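Local atomic coordinates of molybdenum cofactor biosynthesis protein (Pyrococcus furiosus, PDB entry 1XI8), a protein that probably acts as a molybdopterin molybdotransferase of the MoeA family, in the biosynthesis of the molybdenum cofactor. Residues V188-G193 with K324-K329. Sequence-based numbering, arbitrary orientation.
Sequences VKPKVG and KLVGAK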
ATOM      1  N   VAL A 188       1.304  -5.018  19.322  1.00 55.00           N
ATOM      2  CA  VAL A 188      -0.133  -5.184  19.465  1.00 55.00           C
ATOM      3  C   VAL A 188      -0.761  -3.927  18.894  1.00 55.00           C
ATOM      4  O   VAL A 188      -0.393  -2.815  19.293  1.00 55.00           O
ATOM      5  CB  VAL A 188      -0.557  -5.341  20.942  1.00 55.00           C
ATOM      6  CG1 VAL A 188      -2.059  -5.547  21.039  1.00 55.00           C
ATOM      7  CG2 VAL A 188       0.228  -6.490  21.639  1.00 55.00           C
ATOM      8  N   LYS A 189      -1.679  -4.092  17.947  1.00 55.00           N
ATOM      9  CA  LYS A 189      -2.296  -2.950  17.288  1.00 55.00           C
ATOM     10  C   LYS A 189      -2.914  -2.000  18.319  1.00 55.00           C
ATOM     11  O   LYS A 189      -3.638  -2.446  19.207  1.00 55.00           O
ATOM     12  CB  LYS A 189      -3.357  -3.415  16.276  1.00 55.00           C
ATOM     13  CG  LYS A 189      -2.802  -4.122  15.023  1.00 55.00           C
ATOM     14  CD  LYS A 189      -3.915  -4.481  13.999  1.00 55.00           C
ATOM     15  CE  LYS A 189      -3.333  -4.735  12.617  1.00 55.00           C
ATOM     16  NZ  LYS A 189      -4.285  -5.312  11.625  1.00 55.00           N
ATOM     17  N   PRO A 190      -2.600  -0.687  18.234  1.00 55.00           N
ATOM     18  CA  PRO A 190      -3.370   0.239  19.063  1.00 55.00           C
ATOM     19  C   PRO A 190      -4.852   0.133  18.713  1.00 55.00           C
ATOM     20  O   PRO A 190      -5.200   0.023  17.538  1.00 55.00           O
ATOM     21  CB  PRO A 190      -2.816   1.624  18.694  1.00 55.00           C
ATOM     22  CG  PRO A 190      -1.933   1.432  17.547  1.00 55.00           C
ATOM     23  CD  PRO A 190      -1.563  -0.002  17.443  1.00 55.00           C
ATOM     24  N   LYS A 191      -5.711   0.132  19.726  1.00 55.00           N
ATOM     25  CA  LYS A 191      -7.142   0.102  19.489  1.00 55.00           C
ATOM     26  C   LYS A 191      -7.636   1.534  19.362  1.00 55.00           C
ATOM     27  O   LYS A 191      -7.296   2.380  20.179  1.00 55.00           O
ATOM     28  CB  LYS A 191      -7.869  -0.632  20.613  1.00 55.00           C
ATOM     29  CG  LYS A 191      -7.744  -2.145  20.556  1.00 55.00           C
ATOM     30  CD  LYS A 191      -8.255  -2.761  21.850  1.00 55.00           C
ATOM     31  CE  LYS A 191      -8.327  -4.290  21.802  1.00 55.00           C
ATOM     32  NZ  LYS A 191      -9.335  -4.744  22.815  1.00 55.00           N
ATOM     33  N   VAL A 192      -8.429   1.800  18.328  1.00 55.00           N
ATOM     34  CA  VAL A 192      -8.883   3.154  18.054  1.00 55.00           C
ATOM     35  C   VAL A 192     -10.397   3.260  18.092  1.00 55.00           C
ATOM     36  O   VAL A 192     -11.087   2.801  17.183  1.00 55.00           O
ATOM     37  CB  VAL A 192      -8.370   3.664  16.681  1.00 55.00           C
ATOM     38  CG1 VAL A 192      -8.868   5.096  16.411  1.00 55.00           C
ATOM     39  CG2 VAL A 192      -6.847   3.590  16.615  1.00 55.00           C
ATOM     40  N   GLY A 193     -10.916   3.876  19.143  1.00 55.00           N
ATOM     41  CA  GLY A 193     -12.357   4.042  19.265  1.00 55.00           C
ATOM     42  C   GLY A 193     -12.888   5.067  18.289  1.00 55.00           C
ATOM     43  O   GLY A 193     -12.299   6.129  18.110  1.00 55.00           O
ATOM     44  N   LYS A 324       3.535   6.790  15.596  1.00 55.00           N
ATOM     45  CA  LYS A 324       4.274   7.040  16.834  1.00 55.00           C
ATOM     46  C   LYS A 324       3.977   5.962  17.875  1.00 55.00           C
ATOM     47  O   LYS A 324       4.894   5.464  18.530  1.00 55.00           O
ATOM     48  CB  LYS A 324       3.953   8.428  17.404  1.00 55.00           C
ATOM     49  N   LEU A 325       2.698   5.602  18.011  1.00 55.00           N
ATOM     50  CA  LEU A 325       2.269   4.569  18.956  1.00 55.00           C
ATOM     51  C   LEU A 325       2.851   3.186  18.696  1.00 55.00           C
ATOM     52  O   LEU A 325       3.267   2.508  19.631  1.00 55.00           O
ATOM     53  CB  LEU A 325       0.746   4.456  18.978  1.00 55.00           C
ATOM     54  CG  LEU A 325       0.008   5.486  19.814  1.00 55.00           C
ATOM     55  CD1 LEU A 325      -1.456   5.147  19.830  1.00 55.00           C
ATOM     56  CD2 LEU A 325       0.579   5.518  21.221  1.00 55.00           C
ATOM     57  N   VAL A 326       2.854   2.758  17.438  1.00 55.00           N
ATOM     58  CA  VAL A 326       3.384   1.446  17.093  1.00 55.00           C
ATOM     59  C   VAL A 326       4.872   1.494  16.772  1.00 55.00           C
ATOM     60  O   VAL A 326       5.520   0.456  16.680  1.00 55.00           O
ATOM     61  CB  VAL A 326       2.629   0.795  15.916  1.00 55.00           C
ATOM     62  CG1 VAL A 326       1.208   0.538  16.302  1.00 55.00           C
ATOM     63  CG2 VAL A 326       2.707   1.669  14.650  1.00 55.00           C
ATOM     64  N   GLY A 327       5.407   2.700  16.613  1.00 55.00           N
ATOM     65  CA  GLY A 327       6.814   2.879  16.260  1.00 55.00           C
ATOM     66  C   GLY A 327       7.129   2.468  14.828  1.00 55.00           C
ATOM     67  O   GLY A 327       8.184   1.900  14.562  1.00 55.00           O
ATOM     68  N   ALA A 328       6.217   2.762  13.904  1.00 55.00           N
ATOM     69  CA  ALA A 328       6.402   2.400  12.503  1.00 55.00           C
ATOM     70  C   ALA A 328       7.364   3.318  11.762  1.00 55.00           C
ATOM     71  O   ALA A 328       7.297   4.541  11.894  1.00 55.00           O
ATOM     72  CB  ALA A 328       5.062   2.349  11.777  1.00 55.00           C
ATOM     73  N   LYS A 329       8.253   2.707  10.981  1.00 55.00           N
ATOM     74  CA  LYS A 329       9.219   3.414  10.143  1.00 55.00           C
ATOM     75  C   LYS A 329       8.802   3.388   8.662  1.00 55.00           C
ATOM     76  O   LYS A 329       8.211   2.413   8.186  1.00 55.00           O
ATOM     77  CB  LYS A 329      10.611   2.780  10.299  1.00 55.00           C
ATOM     78  CG  LYS A 329      11.557   3.435  11.321  1.00 55.00           C
ATOM     79  CD  LYS A 329      10.999   3.552  12.748  1.00 55.00           C
ATOM     80  CE  LYS A 329      12.054   4.190  13.691  1.00 55.00           C
ATOM     81  NZ  LYS A 329      11.506   4.737  14.986  1.00 55.00           N
TER
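Pro190, whose ring meets Leu325 and Val326, uses its carbonyl oxygen in a backbone hydrogen bond to Glu233, which ties the proline, just ahead of strand 191-196, to the neighbouring strand 233-239. Next to it, Lys191 N is hydrogen-bonded to Asp259 OD1. No hydrogen bond crosses to the end of helix 307-326; what bridges the gap is carbon alone. The proline CB meets Leu325 CD1 at 3.9 Å. The CG corner of the ring points to Val326 CG1, 3.5 Å from Pro190 CG, and the two side chains cross at about a right angle; the still shorter approach of CD to the same methyl is too close for carbons and is best treated as doubtful. In Val326, CG1 stands anti to the carbonyl carbon and beside the backbone N (chi1 -64°), which carries that methyl to the proline. Gly327 then leaves the helix with a positive phi of 71°, its N making a weak bond to Lys324 O at 3.4 Å. Leu322, one turn earlier, also packs on Pro190, and Leu260 of the neighbouring strand touches Leu325. The contact thus packs the last turn of the helix against the start of an inner strand of the mixed sheet. Buried and wholly apolar across the interface, it probably owes its hold to shape and the exclusion of water, while the carbonyl of Pro190 and the N-H of Lys191 find partners in Glu233 and Asp259 and not in the helix.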